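Local coordinates for uncharacterized protein (Staphylococcus aureus subsp. aureus, PDB 3H04), which is of unknown function but belongs to the BD-FAE family of the alpha/beta-hydrolase clan and may be a serine hydrolase, perhaps an esterase, at residues D120-F125 with P210-A215; K29-Y34 with C96-F101; G102-A107 with D124-S129; D204-L209 with N233-S238. All coordinates share one frame; numbering follows the deposited sequence.

Interaction 1 (D120-F125 with P210-A215); sequences DGVIDF and PPVFIA
Phe125 and Phe213 run their rings at a slant to one another on one side of the sheet, CE1 of Phe125 lying 4.0 Å from CE2 of Phe213. The Phe213 ring leaves the strand with CG opposite the backbone N (chi1 -177°), which places CD2 near CG2 of Ile123, 4.1 Å away. Ala215 closes the same patch: its CB makes an off-centre CH-pi contact with the Phe125 ring, 4.2 Å from the ring centroid and 30° from the ring normal. Beyond the two strands this aromatic face is covered by helix 256-273, where Val265 touches Ile123, Phe125 and Phe213, while Phe101 and Tyr262 meet the Phe125 ring edge-to-face.

Val122, Asp124, Val212 and Ile214 occupy the other face. CG1 of Val212 reaches CB of Asp124 at 4.1 Å, and the side chains of Asp124 and Ile214 run alongside each other in the same direction, with OD2 of Asp124 4.0 Å from CG1 of Ile214. The other carboxylate oxygen, OD1, accepts from the backbone N of Gly127, and Ile231 of helix 226-232 packs on this face.

Four backbone bonds hold the register, among them Asp124 N to Phe213 O at 2.8 Å and Ala215 N to Asp124 O at 3.1 Å. Strand axes 4.7 Å apart, inclined by only 9°, match this regular pairing. Two adjacent parallel strands, with helices packed against both of their faces, form part of the central sheet characteristic of the alpha/beta-hydrolase fold.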
loop_
_atom_site.group_PDB
_atom_site.type_symbol
_atom_site.label_atom_id
_atom_site.label_comp_id
_atom_site.label_asym_id
_atom_site.label_seq_id
_atom_site.Cartn_x
_atom_site.Cartn_y
_atom_site.Cartn_z
ATOM N N ASP A 120 0.910 -2.922 15.920
ATOM C CA ASP A 120 -0.353 -2.912 16.698
ATOM C C ASP A 120 -1.641 -2.968 15.891
ATOM O O ASP A 120 -2.728 -3.198 16.431
ATOM C CB ASP A 120 -0.332 -1.697 17.606
ATOM C CG ASP A 120 0.877 -1.725 18.499
ATOM O OD1 ASP A 120 0.815 -2.477 19.459
ATOM O OD2 ASP A 120 1.916 -1.097 18.196
ATOM N N GLY A 121 -1.521 -2.787 14.587
ATOM C CA GLY A 121 -2.678 -2.858 13.707
ATOM C C GLY A 121 -2.353 -2.491 12.285
ATOM O O GLY A 121 -1.306 -1.917 12.011
ATOM N N VAL A 122 -3.286 -2.809 11.380
ATOM C CA VAL A 122 -3.130 -2.532 9.963
ATOM C C VAL A 122 -4.400 -1.927 9.418
ATOM O O VAL A 122 -5.515 -2.406 9.752
ATOM C CB VAL A 122 -2.889 -3.843 9.110
ATOM C CG1 VAL A 122 -2.818 -3.476 7.583
ATOM C CG2 VAL A 122 -1.605 -4.536 9.555
ATOM N N ILE A 123 -4.243 -0.876 8.610
ATOM C CA ILE A 123 -5.333 -0.252 7.882
ATOM C C ILE A 123 -5.130 -0.585 6.416
ATOM O O ILE A 123 -4.114 -0.217 5.853
ATOM C CB ILE A 123 -5.376 1.248 8.072
ATOM C CG1 ILE A 123 -5.254 1.586 9.575
ATOM C CG2 ILE A 123 -6.633 1.837 7.365
ATOM C CD1 ILE A 123 -4.604 2.905 9.828
ATOM N N ASP A 124 -6.087 -1.312 5.837
ATOM C CA ASP A 124 -6.006 -1.915 4.493
ATOM C C ASP A 124 -7.103 -1.317 3.663
ATOM O O ASP A 124 -8.280 -1.696 3.800
ATOM C CB ASP A 124 -6.180 -3.438 4.608
ATOM C CG ASP A 124 -6.445 -4.154 3.281
ATOM O OD1 ASP A 124 -6.284 -3.586 2.171
ATOM O OD2 ASP A 124 -6.873 -5.349 3.387
ATOM N N PHE A 125 -6.729 -0.341 2.822
ATOM C CA PHE A 125 -7.680 0.237 1.875
ATOM C C PHE A 125 -7.480 -0.470 0.527
ATOM O O PHE A 125 -6.417 -0.344 -0.095
ATOM C CB PHE A 125 -7.473 1.736 1.705
ATOM C CG PHE A 125 -8.153 2.605 2.730
ATOM C CD1 PHE A 125 -8.578 2.125 3.984
ATOM C CD2 PHE A 125 -8.355 3.945 2.434
ATOM C CE1 PHE A 125 -9.175 2.999 4.935
ATOM C CE2 PHE A 125 -8.939 4.777 3.329
ATOM C CZ PHE A 125 -9.357 4.323 4.590
ATOM N N PRO A 210 -2.254 -8.679 13.772
ATOM C CA PRO A 210 -2.934 -7.743 14.669
ATOM C C PRO A 210 -4.241 -7.256 14.008
ATOM O O PRO A 210 -4.540 -7.640 12.898
ATOM C CB PRO A 210 -1.916 -6.592 14.825
ATOM C CG PRO A 210 -1.198 -6.588 13.539
ATOM C CD PRO A 210 -1.065 -8.061 13.170
ATOM N N PRO A 211 -5.034 -6.427 14.686
ATOM C CA PRO A 211 -6.307 -6.099 14.057
ATOM C C PRO A 211 -6.198 -5.385 12.728
ATOM O O PRO A 211 -5.335 -4.513 12.545
ATOM C CB PRO A 211 -6.979 -5.172 15.086
ATOM C CG PRO A 211 -6.393 -5.523 16.385
ATOM C CD PRO A 211 -4.963 -5.901 16.059
ATOM N N VAL A 212 -7.116 -5.708 11.822
ATOM C CA VAL A 212 -7.110 -5.150 10.481
ATOM C C VAL A 212 -8.360 -4.373 10.168
ATOM O O VAL A 212 -9.493 -4.912 10.285
ATOM C CB VAL A 212 -6.973 -6.208 9.408
ATOM C CG1 VAL A 212 -6.789 -5.493 8.060
ATOM C CG2 VAL A 212 -5.744 -7.196 9.717
ATOM N N PHE A 213 -8.198 -3.109 9.798
ATOM C CA PHE A 213 -9.354 -2.295 9.296
ATOM C C PHE A 213 -9.384 -2.419 7.779
ATOM O O PHE A 213 -8.366 -2.169 7.136
ATOM C CB PHE A 213 -9.199 -0.856 9.734
ATOM C CG PHE A 213 -10.350 0.056 9.357
ATOM C CD1 PHE A 213 -11.293 0.395 10.285
ATOM C CD2 PHE A 213 -10.473 0.552 8.037
ATOM C CE1 PHE A 213 -12.370 1.238 9.956
ATOM C CE2 PHE A 213 -11.537 1.387 7.698
ATOM C CZ PHE A 213 -12.496 1.719 8.662
ATOM N N ILE A 214 -10.507 -2.812 7.188
ATOM C CA ILE A 214 -10.586 -3.018 5.733
ATOM C C ILE A 214 -11.642 -2.087 5.187
ATOM O O ILE A 214 -12.747 -2.038 5.750
ATOM C CB ILE A 214 -10.925 -4.462 5.378
ATOM C CG1 ILE A 214 -9.866 -5.405 6.037
ATOM C CG2 ILE A 214 -11.071 -4.604 3.821
ATOM C CD1 ILE A 214 -10.214 -6.923 6.068
ATOM N N ALA A 215 -11.320 -1.352 4.095
ATOM C CA ALA A 215 -12.340 -0.581 3.325
ATOM C C ALA A 215 -12.143 -1.017 1.873
ATOM O O ALA A 215 -10.991 -0.971 1.368
ATOM C CB ALA A 215 -12.173 0.943 3.484
#

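Interaction 2 (K29-Y34 with C96-F101); sequences KGVIVY and CPIFTF
Tyr34 lays CD1 over one face of the Phe101 ring, 3.5 Å from its CD2, with the two ring planes turned 55° apart. Ile32 approaches the same phenylalanine differently: its CG2 comes in at the ring edge and lies 3.5 Å from CB of Phe101. Both aromatic side chains start from the backbone with CG opposite N (chi1 170° for Tyr34, and much the same for Phe101), and this common direction brings the rings together although their planes differ.

On the face carrying Val31, Val33, Ile98 and Thr100, the contact is largely aliphatic. CG2 of Val33 meets CD1 of Ile98 at 4.0 Å, the two side chains crossing at a slant. At the start of the pair, SG of Cys96 packs against CA of Gly30, 3.7 Å away.

The backbones position these groups through four hydrogen bonds that alternate in direction, including Phe99 N to Val31 O and Val33 N to Phe99 O, the latter at 2.7 Å and nearly straight. The parallel strands are inclined by 26°. At the far end the Tyr34 hydroxyl is bonded to Asp47 and to Arg103, which ties the rim of the ring down beyond the strand pair.

Strand 60-65 flanks strand 30-35 on its other edge, and strand 121-125 does the same for strand 98-103. Helix 75-91 covers Val33 and Ile98 through Phe86, whereas helix 256-273 packs on the opposite face, Leu269 touching Ile32 and Phe99, and Tyr262 touching Phe101.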
loop_
_atom_site.group_PDB
_atom_site.type_symbol
_atom_site.label_atom_id
_atom_site.label_comp_id
_atom_site.label_asym_id
_atom_site.label_seq_id
_atom_site.Cartn_x
_atom_site.Cartn_y
_atom_site.Cartn_z
ATOM N N LYS A 29 -0.406 9.521 20.234
ATOM C CA LYS A 29 -0.948 8.230 20.668
ATOM C C LYS A 29 -0.279 7.052 19.938
ATOM O O LYS A 29 -0.394 5.900 20.373
ATOM C CB LYS A 29 -2.457 8.171 20.419
ATOM C CG LYS A 29 -3.326 9.016 21.351
ATOM C CD LYS A 29 -4.783 8.539 21.226
ATOM C CE LYS A 29 -5.779 9.422 21.942
ATOM N NZ LYS A 29 -6.248 10.555 21.090
ATOM N N GLY A 30 0.385 7.339 18.816
ATOM C CA GLY A 30 0.956 6.291 17.971
ATOM C C GLY A 30 1.515 6.805 16.646
ATOM O O GLY A 30 1.394 7.971 16.309
ATOM N N VAL A 31 2.122 5.903 15.896
ATOM C CA VAL A 31 2.703 6.238 14.623
ATOM C C VAL A 31 2.007 5.376 13.582
ATOM O O VAL A 31 1.862 4.149 13.753
ATOM C CB VAL A 31 4.240 5.992 14.638
ATOM C CG1 VAL A 31 4.554 4.617 15.154
ATOM C CG2 VAL A 31 4.849 6.105 13.239
ATOM N N ILE A 32 1.561 6.051 12.531
ATOM C CA ILE A 32 0.943 5.425 11.383
ATOM C C ILE A 32 1.978 5.499 10.253
ATOM O O ILE A 32 2.269 6.581 9.755
ATOM C CB ILE A 32 -0.317 6.179 10.949
ATOM C CG1 ILE A 32 -1.333 6.254 12.088
ATOM C CG2 ILE A 32 -0.951 5.474 9.687
ATOM C CD1 ILE A 32 -2.398 7.337 11.896
ATOM N N VAL A 33 2.470 4.347 9.826
ATOM C CA VAL A 33 3.360 4.258 8.675
ATOM C C VAL A 33 2.560 4.046 7.408
ATOM O O VAL A 33 1.977 2.980 7.207
ATOM C CB VAL A 33 4.369 3.091 8.827
ATOM C CG1 VAL A 33 5.351 3.078 7.613
ATOM C CG2 VAL A 33 5.119 3.191 10.213
ATOM N N TYR A 34 2.571 5.058 6.541
ATOM C CA TYR A 34 1.723 5.094 5.369
ATOM C C TYR A 34 2.474 4.628 4.121
ATOM O O TYR A 34 3.555 5.124 3.836
ATOM C CB TYR A 34 1.146 6.485 5.145
ATOM C CG TYR A 34 0.454 6.599 3.810
ATOM C CD1 TYR A 34 -0.748 5.946 3.580
ATOM C CD2 TYR A 34 1.017 7.343 2.760
ATOM C CE1 TYR A 34 -1.364 5.989 2.358
ATOM C CE2 TYR A 34 0.400 7.409 1.547
ATOM C CZ TYR A 34 -0.813 6.741 1.346
ATOM O OH TYR A 34 -1.452 6.759 0.124
ATOM N N CYS A 96 6.298 3.069 21.513
ATOM C CA CYS A 96 5.082 3.735 21.072
ATOM C C CYS A 96 4.247 2.829 20.116
ATOM O O CYS A 96 4.823 2.028 19.387
ATOM C CB CYS A 96 5.508 5.080 20.466
ATOM S SG CYS A 96 4.226 5.923 19.576
ATOM N N PRO A 97 2.898 2.907 20.164
ATOM C CA PRO A 97 2.114 2.056 19.262
ATOM C C PRO A 97 2.423 2.389 17.822
ATOM O O PRO A 97 2.603 3.552 17.507
ATOM C CB PRO A 97 0.666 2.430 19.591
ATOM C CG PRO A 97 0.749 2.843 21.096
ATOM C CD PRO A 97 2.031 3.630 21.114
ATOM N N ILE A 98 2.480 1.377 16.970
ATOM C CA ILE A 98 2.802 1.582 15.556
ATOM C C ILE A 98 1.823 0.789 14.666
ATOM O O ILE A 98 1.470 -0.362 14.975
ATOM C CB ILE A 98 4.317 1.282 15.308
ATOM C CG1 ILE A 98 4.761 1.691 13.911
ATOM C CG2 ILE A 98 4.666 -0.168 15.620
ATOM C CD1 ILE A 98 6.309 1.838 13.782
ATOM N N PHE A 99 1.384 1.438 13.580
ATOM C CA PHE A 99 0.456 0.884 12.624
ATOM C C PHE A 99 0.959 1.046 11.183
ATOM O O PHE A 99 1.675 2.010 10.866
ATOM C CB PHE A 99 -0.879 1.626 12.753
ATOM C CG PHE A 99 -1.423 1.632 14.166
ATOM C CD1 PHE A 99 -2.196 0.590 14.608
ATOM C CD2 PHE A 99 -1.102 2.655 15.053
ATOM C CE1 PHE A 99 -2.681 0.571 15.907
ATOM C CE2 PHE A 99 -1.563 2.633 16.320
ATOM C CZ PHE A 99 -2.372 1.606 16.747
ATOM N N THR A 100 0.508 0.150 10.315
ATOM C CA THR A 100 0.725 0.308 8.866
ATOM C C THR A 100 -0.614 0.634 8.216
ATOM O O THR A 100 -1.676 0.114 8.606
ATOM C CB THR A 100 1.411 -0.901 8.237
ATOM O OG1 THR A 100 0.660 -2.114 8.486
ATOM C CG2 THR A 100 2.868 -1.053 8.820
ATOM N N PHE A 101 -0.571 1.558 7.275
ATOM C CA PHE A 101 -1.744 2.042 6.566
ATOM C C PHE A 101 -1.313 2.043 5.134
ATOM O O PHE A 101 -0.385 2.778 4.801
ATOM C CB PHE A 101 -2.129 3.447 7.045
ATOM C CG PHE A 101 -3.147 4.138 6.168
ATOM C CD1 PHE A 101 -4.041 3.409 5.413
ATOM C CD2 PHE A 101 -3.184 5.525 6.098
ATOM C CE1 PHE A 101 -5.016 4.026 4.629
ATOM C CE2 PHE A 101 -4.124 6.170 5.280
ATOM C CZ PHE A 101 -5.053 5.431 4.564
#

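Interaction 3 (G102-A107 with D124-S129); sequences GRSSGA and DFYGYS
Ser104 adopts a strained backbone conformation (phi 61°, psi -127°) at the turn from strand to helix, and this turn sets its CB against the Tyr126 ring, 3.9 Å from CD1 of Tyr126. The side chain extends with OG opposite the backbone N (chi1 -160°), the direction in which OG is hydrogen-bonded to NE2 of His248. The Tyr126 ring lies alongside the Arg103 side chain, both pointing the same way, and its hydroxyl OH approaches CD of Arg103 to 3.5 Å. Asp251 joins the two ends: OD2 forms a salt bridge with Arg103 NH1, and OD1 is hydrogen-bonded to the Tyr126 OH.

The turn is held to the neighbouring strand by two backbone bonds: Phe125 N donates to Gly102 O, and Ser104 N donates to Phe125 O at 2.8 Å in a nearly straight bond. On the helix side, CB of Ala107 is wedged against OD1 of Asp124 at 3.2 Å. That oxygen also accepts from the backbone N of Gly127 at 2.9 Å, an Asx motif that shapes the chain where it leaves the strand. Farther along, the Tyr128 hydroxyl OH comes within 3.2 Å of CB of Ser105, and Tyr108 stacks on the Tyr128 ring.

Gly102, Ser104 and Gly106 follow the GxSxG pattern of a nucleophile elbow, where tight packing leaves little space for side chains at the glycines. With His248 and Asp220, Ser104 has the geometry of a Ser-His-Asp triad, consistent with a role as the nucleophile of a hydrolase.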
loop_
_atom_site.group_PDB
_atom_site.type_symbol
_atom_site.label_atom_id
_atom_site.label_comp_id
_atom_site.label_asym_id
_atom_site.label_seq_id
_atom_site.Cartn_x
_atom_site.Cartn_y
_atom_site.Cartn_z
ATOM N N GLY A 102 -1.925 1.185 4.312
ATOM C CA GLY A 102 -1.687 1.185 2.871
ATOM C C GLY A 102 -2.958 1.308 2.056
ATOM O O GLY A 102 -4.086 1.008 2.525
ATOM N N ARG A 103 -2.789 1.774 0.828
ATOM C CA ARG A 103 -3.845 1.821 -0.158
ATOM C C ARG A 103 -3.374 1.018 -1.323
ATOM O O ARG A 103 -2.255 1.209 -1.820
ATOM C CB ARG A 103 -4.198 3.259 -0.566
ATOM C CG ARG A 103 -4.585 4.091 0.667
ATOM C CD ARG A 103 -5.235 5.393 0.403
ATOM N NE ARG A 103 -4.396 6.303 -0.398
ATOM C CZ ARG A 103 -4.813 7.451 -0.949
ATOM N NH1 ARG A 103 -6.061 7.861 -0.820
ATOM N NH2 ARG A 103 -3.960 8.207 -1.625
ATOM N N SER A 104 -4.259 0.140 -1.782
ATOM C CA SER A 104 -4.039 -0.674 -2.955
ATOM C C SER A 104 -2.793 -1.563 -2.686
ATOM O O SER A 104 -2.732 -2.261 -1.678
ATOM C CB SER A 104 -3.968 0.219 -4.217
ATOM O OG SER A 104 -4.205 -0.572 -5.358
ATOM N N SER A 105 -1.796 -1.549 -3.568
ATOM C CA SER A 105 -0.581 -2.302 -3.360
ATOM C C SER A 105 0.193 -1.879 -2.107
ATOM O O SER A 105 0.937 -2.672 -1.559
ATOM C CB SER A 105 0.322 -2.149 -4.594
ATOM O OG SER A 105 0.497 -0.749 -4.934
ATOM N N GLY A 106 0.031 -0.647 -1.640
ATOM C CA GLY A 106 0.587 -0.267 -0.355
ATOM C C GLY A 106 0.017 -1.028 0.820
ATOM O O GLY A 106 0.715 -1.227 1.842
ATOM N N ALA A 107 -1.261 -1.432 0.709
ATOM C CA ALA A 107 -1.898 -2.231 1.758
ATOM C C ALA A 107 -1.329 -3.637 1.756
ATOM O O ALA A 107 -1.111 -4.228 2.824
ATOM C CB ALA A 107 -3.463 -2.245 1.616
ATOM N N ASP A 124 -6.087 -1.312 5.837
ATOM C CA ASP A 124 -6.006 -1.915 4.493
ATOM C C ASP A 124 -7.103 -1.317 3.663
ATOM O O ASP A 124 -8.280 -1.696 3.800
ATOM C CB ASP A 124 -6.180 -3.438 4.608
ATOM C CG ASP A 124 -6.445 -4.154 3.281
ATOM O OD1 ASP A 124 -6.284 -3.586 2.171
ATOM O OD2 ASP A 124 -6.873 -5.349 3.387
ATOM N N PHE A 125 -6.729 -0.341 2.822
ATOM C CA PHE A 125 -7.680 0.237 1.875
ATOM C C PHE A 125 -7.480 -0.470 0.527
ATOM O O PHE A 125 -6.417 -0.344 -0.095
ATOM C CB PHE A 125 -7.473 1.736 1.705
ATOM C CG PHE A 125 -8.153 2.605 2.730
ATOM C CD1 PHE A 125 -8.578 2.125 3.984
ATOM C CD2 PHE A 125 -8.355 3.945 2.434
ATOM C CE1 PHE A 125 -9.175 2.999 4.935
ATOM C CE2 PHE A 125 -8.939 4.777 3.329
ATOM C CZ PHE A 125 -9.357 4.323 4.590
ATOM N N TYR A 126 -8.475 -1.270 0.127
ATOM C CA TYR A 126 -8.534 -1.931 -1.167
ATOM C C TYR A 126 -7.245 -2.612 -1.653
ATOM O O TYR A 126 -6.859 -2.490 -2.835
ATOM C CB TYR A 126 -9.118 -1.043 -2.257
ATOM C CG TYR A 126 -8.711 0.417 -2.227
ATOM C CD1 TYR A 126 -7.518 0.839 -2.824
ATOM C CD2 TYR A 126 -9.463 1.351 -1.536
ATOM C CE1 TYR A 126 -7.090 2.201 -2.787
ATOM C CE2 TYR A 126 -9.058 2.713 -1.519
ATOM C CZ TYR A 126 -7.888 3.120 -2.151
ATOM O OH TYR A 126 -7.474 4.426 -2.095
ATOM N N GLY A 127 -6.614 -3.328 -0.730
ATOM C CA GLY A 127 -5.419 -4.107 -0.992
ATOM C C GLY A 127 -5.721 -5.619 -0.993
ATOM O O GLY A 127 -6.861 -6.084 -1.232
ATOM N N TYR A 128 -4.664 -6.356 -0.736
ATOM C CA TYR A 128 -4.640 -7.786 -0.905
ATOM C C TYR A 128 -3.479 -8.335 -0.110
ATOM O O TYR A 128 -2.551 -7.611 0.177
ATOM C CB TYR A 128 -4.457 -8.148 -2.383
ATOM C CG TYR A 128 -3.419 -7.351 -3.147
ATOM C CD1 TYR A 128 -2.123 -7.825 -3.293
ATOM C CD2 TYR A 128 -3.729 -6.097 -3.693
ATOM C CE1 TYR A 128 -1.159 -7.096 -3.996
ATOM C CE2 TYR A 128 -2.761 -5.355 -4.438
ATOM C CZ TYR A 128 -1.500 -5.885 -4.582
ATOM O OH TYR A 128 -0.540 -5.201 -5.242
ATOM N N SER A 129 -3.531 -9.627 0.198
ATOM C CA SER A 129 -2.508 -10.313 1.020
ATOM C C SER A 129 -1.646 -11.310 0.217
ATOM O O SER A 129 -0.867 -12.097 0.778
ATOM C CB SER A 129 -3.231 -11.073 2.134
ATOM O OG SER A 129 -4.057 -12.135 1.614
#

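Interaction 4 (D204-L209 with N233-S238); sequences DELKTL and NHVPHS
Leu206, the first residue of 204-209 to touch the other loop, brings its CB to 3.6 Å from CB of His234, and CD1 of Leu206 lies 4.0 Å from CD2 of His234 at an oblique angle to the imidazole. Its carbonyl O packs against CG1 of Val235 at 3.2 Å. Lys207 follows with its backbone near the loop: its CA makes a CA-H...O contact with His234 O, and its own O lies 3.3 Å from CD of Pro236. Thr208 turns away from 233-238; both its N and its OG1 bond to Glu205 O from the same face of that carbonyl, which ties Thr208 back to Glu205. Leu209 then swings back, with CG opposite the carbonyl carbon (chi1 -73°), and CD1 meets CG1 of Val235 at 3.9 Å. Leu111 and Ala114 of helix 105-116 also touch this leucine. A water bridges the segments, 3.0 Å from Leu209 O, and accepts from His237 N at 2.9 Å. The arrangement is peripheral loop packing: a type I turn from Leu206 to Leu209, leading into strand 212-217, lies against the connection between helix 226-232 and the edge strand 238-243 of the central beta sheet of the alpha/beta-hydrolase fold.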
loop_
_atom_site.group_PDB
_atom_site.type_symbol
_atom_site.label_atom_id
_atom_site.label_comp_id
_atom_site.label_asym_id
_atom_site.label_seq_id
_atom_site.Cartn_x
_atom_site.Cartn_y
_atom_site.Cartn_z
ATOM N N ASP A 204 -2.179 -19.549 8.364
ATOM C CA ASP A 204 -1.668 -19.604 9.739
ATOM C C ASP A 204 -1.000 -18.306 10.170
ATOM O O ASP A 204 -0.978 -17.984 11.354
ATOM C CB ASP A 204 -0.697 -20.769 9.925
ATOM C CG ASP A 204 -1.406 -22.088 10.217
ATOM O OD1 ASP A 204 -2.658 -22.082 10.358
ATOM O OD2 ASP A 204 -0.703 -23.128 10.356
ATOM N N GLU A 205 -0.476 -17.566 9.190
ATOM C CA GLU A 205 0.098 -16.264 9.371
ATOM C C GLU A 205 -0.984 -15.180 9.465
ATOM O O GLU A 205 -0.896 -14.319 10.347
ATOM C CB GLU A 205 1.055 -15.965 8.196
ATOM C CG GLU A 205 2.208 -16.950 8.105
ATOM C CD GLU A 205 3.440 -16.458 8.837
ATOM O OE1 GLU A 205 3.294 -15.895 9.965
ATOM O OE2 GLU A 205 4.565 -16.616 8.265
ATOM N N LEU A 206 -2.020 -15.266 8.627
ATOM C CA LEU A 206 -3.160 -14.340 8.714
ATOM C C LEU A 206 -3.833 -14.406 10.105
ATOM O O LEU A 206 -4.218 -13.387 10.702
ATOM C CB LEU A 206 -4.188 -14.663 7.629
ATOM C CG LEU A 206 -3.838 -14.226 6.210
ATOM C CD1 LEU A 206 -4.896 -14.757 5.251
ATOM C CD2 LEU A 206 -3.749 -12.688 6.171
ATOM N N LYS A 207 -3.960 -15.639 10.604
ATOM C CA LYS A 207 -4.539 -15.923 11.916
ATOM C C LYS A 207 -3.835 -15.229 13.073
ATOM O O LYS A 207 -4.403 -15.059 14.137
ATOM C CB LYS A 207 -4.475 -17.416 12.195
ATOM C CG LYS A 207 -5.506 -18.242 11.490
ATOM C CD LYS A 207 -5.569 -19.662 12.112
ATOM C CE LYS A 207 -6.088 -19.704 13.525
ATOM N NZ LYS A 207 -6.384 -21.130 13.922
ATOM N N THR A 208 -2.574 -14.874 12.879
ATOM C CA THR A 208 -1.813 -14.225 13.929
ATOM C C THR A 208 -1.618 -12.743 13.692
ATOM O O THR A 208 -0.865 -12.120 14.420
ATOM C CB THR A 208 -0.414 -14.903 14.073
ATOM O OG1 THR A 208 0.334 -14.657 12.894
ATOM C CG2 THR A 208 -0.580 -16.403 14.300
ATOM N N LEU A 209 -2.275 -12.174 12.675
ATOM C CA LEU A 209 -2.119 -10.740 12.422
ATOM C C LEU A 209 -2.787 -9.898 13.504
ATOM O O LEU A 209 -3.770 -10.349 14.112
ATOM C CB LEU A 209 -2.643 -10.354 11.047
ATOM C CG LEU A 209 -1.856 -10.748 9.808
ATOM C CD1 LEU A 209 -2.544 -10.170 8.621
ATOM C CD2 LEU A 209 -0.377 -10.260 9.916
ATOM N N ASN A 233 -11.604 -14.127 6.156
ATOM C CA ASN A 233 -11.709 -15.556 6.438
ATOM C C ASN A 233 -10.723 -16.108 7.491
ATOM O O ASN A 233 -10.858 -17.239 7.926
ATOM C CB ASN A 233 -11.605 -16.378 5.136
ATOM C CG ASN A 233 -12.823 -16.175 4.192
ATOM O OD1 ASN A 233 -13.856 -15.595 4.554
ATOM N ND2 ASN A 233 -12.676 -16.639 2.962
ATOM N N HIS A 234 -9.739 -15.329 7.914
ATOM C CA HIS A 234 -8.683 -15.858 8.799
ATOM C C HIS A 234 -8.261 -14.970 9.963
ATOM O O HIS A 234 -7.832 -15.492 10.975
ATOM C CB HIS A 234 -7.425 -16.156 7.945
ATOM C CG HIS A 234 -7.645 -17.274 6.970
ATOM N ND1 HIS A 234 -7.753 -18.584 7.383
ATOM C CD2 HIS A 234 -7.932 -17.274 5.646
ATOM C CE1 HIS A 234 -8.028 -19.349 6.344
ATOM N NE2 HIS A 234 -8.137 -18.585 5.276
ATOM N N VAL A 235 -8.252 -13.649 9.789
ATOM C CA VAL A 235 -7.701 -12.768 10.842
ATOM C C VAL A 235 -8.637 -12.691 12.040
ATOM O O VAL A 235 -9.886 -12.830 11.870
ATOM C CB VAL A 235 -7.313 -11.333 10.375
ATOM C CG1 VAL A 235 -6.233 -11.396 9.253
ATOM C CG2 VAL A 235 -8.553 -10.516 9.971
ATOM N N PRO A 236 -8.055 -12.536 13.256
ATOM C CA PRO A 236 -8.892 -12.639 14.429
ATOM C C PRO A 236 -9.720 -11.382 14.755
ATOM O O PRO A 236 -10.743 -11.483 15.431
ATOM C CB PRO A 236 -7.888 -12.943 15.577
ATOM C CG PRO A 236 -6.505 -12.517 15.008
ATOM C CD PRO A 236 -6.607 -12.734 13.565
ATOM N N HIS A 237 -9.267 -10.222 14.289
ATOM C CA HIS A 237 -9.955 -8.976 14.569
ATOM C C HIS A 237 -9.996 -8.169 13.297
ATOM O O HIS A 237 -8.907 -7.834 12.747
ATOM C CB HIS A 237 -9.198 -8.177 15.642
ATOM C CG HIS A 237 -8.921 -8.956 16.886
ATOM N ND1 HIS A 237 -7.672 -9.475 17.176
ATOM C CD2 HIS A 237 -9.724 -9.329 17.888
ATOM C CE1 HIS A 237 -7.728 -10.132 18.320
ATOM N NE2 HIS A 237 -8.963 -10.059 18.774
ATOM N N SER A 238 -11.220 -7.895 12.816
ATOM C CA SER A 238 -11.402 -7.078 11.617
ATOM C C SER A 238 -12.569 -6.142 11.755
ATOM O O SER A 238 -13.483 -6.360 12.523
ATOM C CB SER A 238 -11.525 -7.915 10.305
ATOM O OG SER A 238 -12.697 -8.737 10.247
HETATM O O HOH W 1 -6.605 -9.578 13.383
#

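Overall arrangement
Interactions 1, 2 and 3 are built on one continuous sheet, in which strands 30-35, 98-103, 121-125 and 212-217 are successive neighbours. Interaction 2 joins interaction 1 through a probable hydrogen bond from Ile123 N to Thr100 O (2.8 Å), their centres being 11 Å apart. Interaction 3 carries strands 98-103 and 121-125 onward to the putative nucleophile elbow and shares Asp124 and Phe125 with interaction 1; Tyr34 OH, 3.0 Å from Arg103 NE, links it to interaction 2. Interaction 4 lies at the periphery, its centre about 16 Å from that of interaction 3, but Val212 N and His237 O, 2.9 Å apart, connect it to interaction 1.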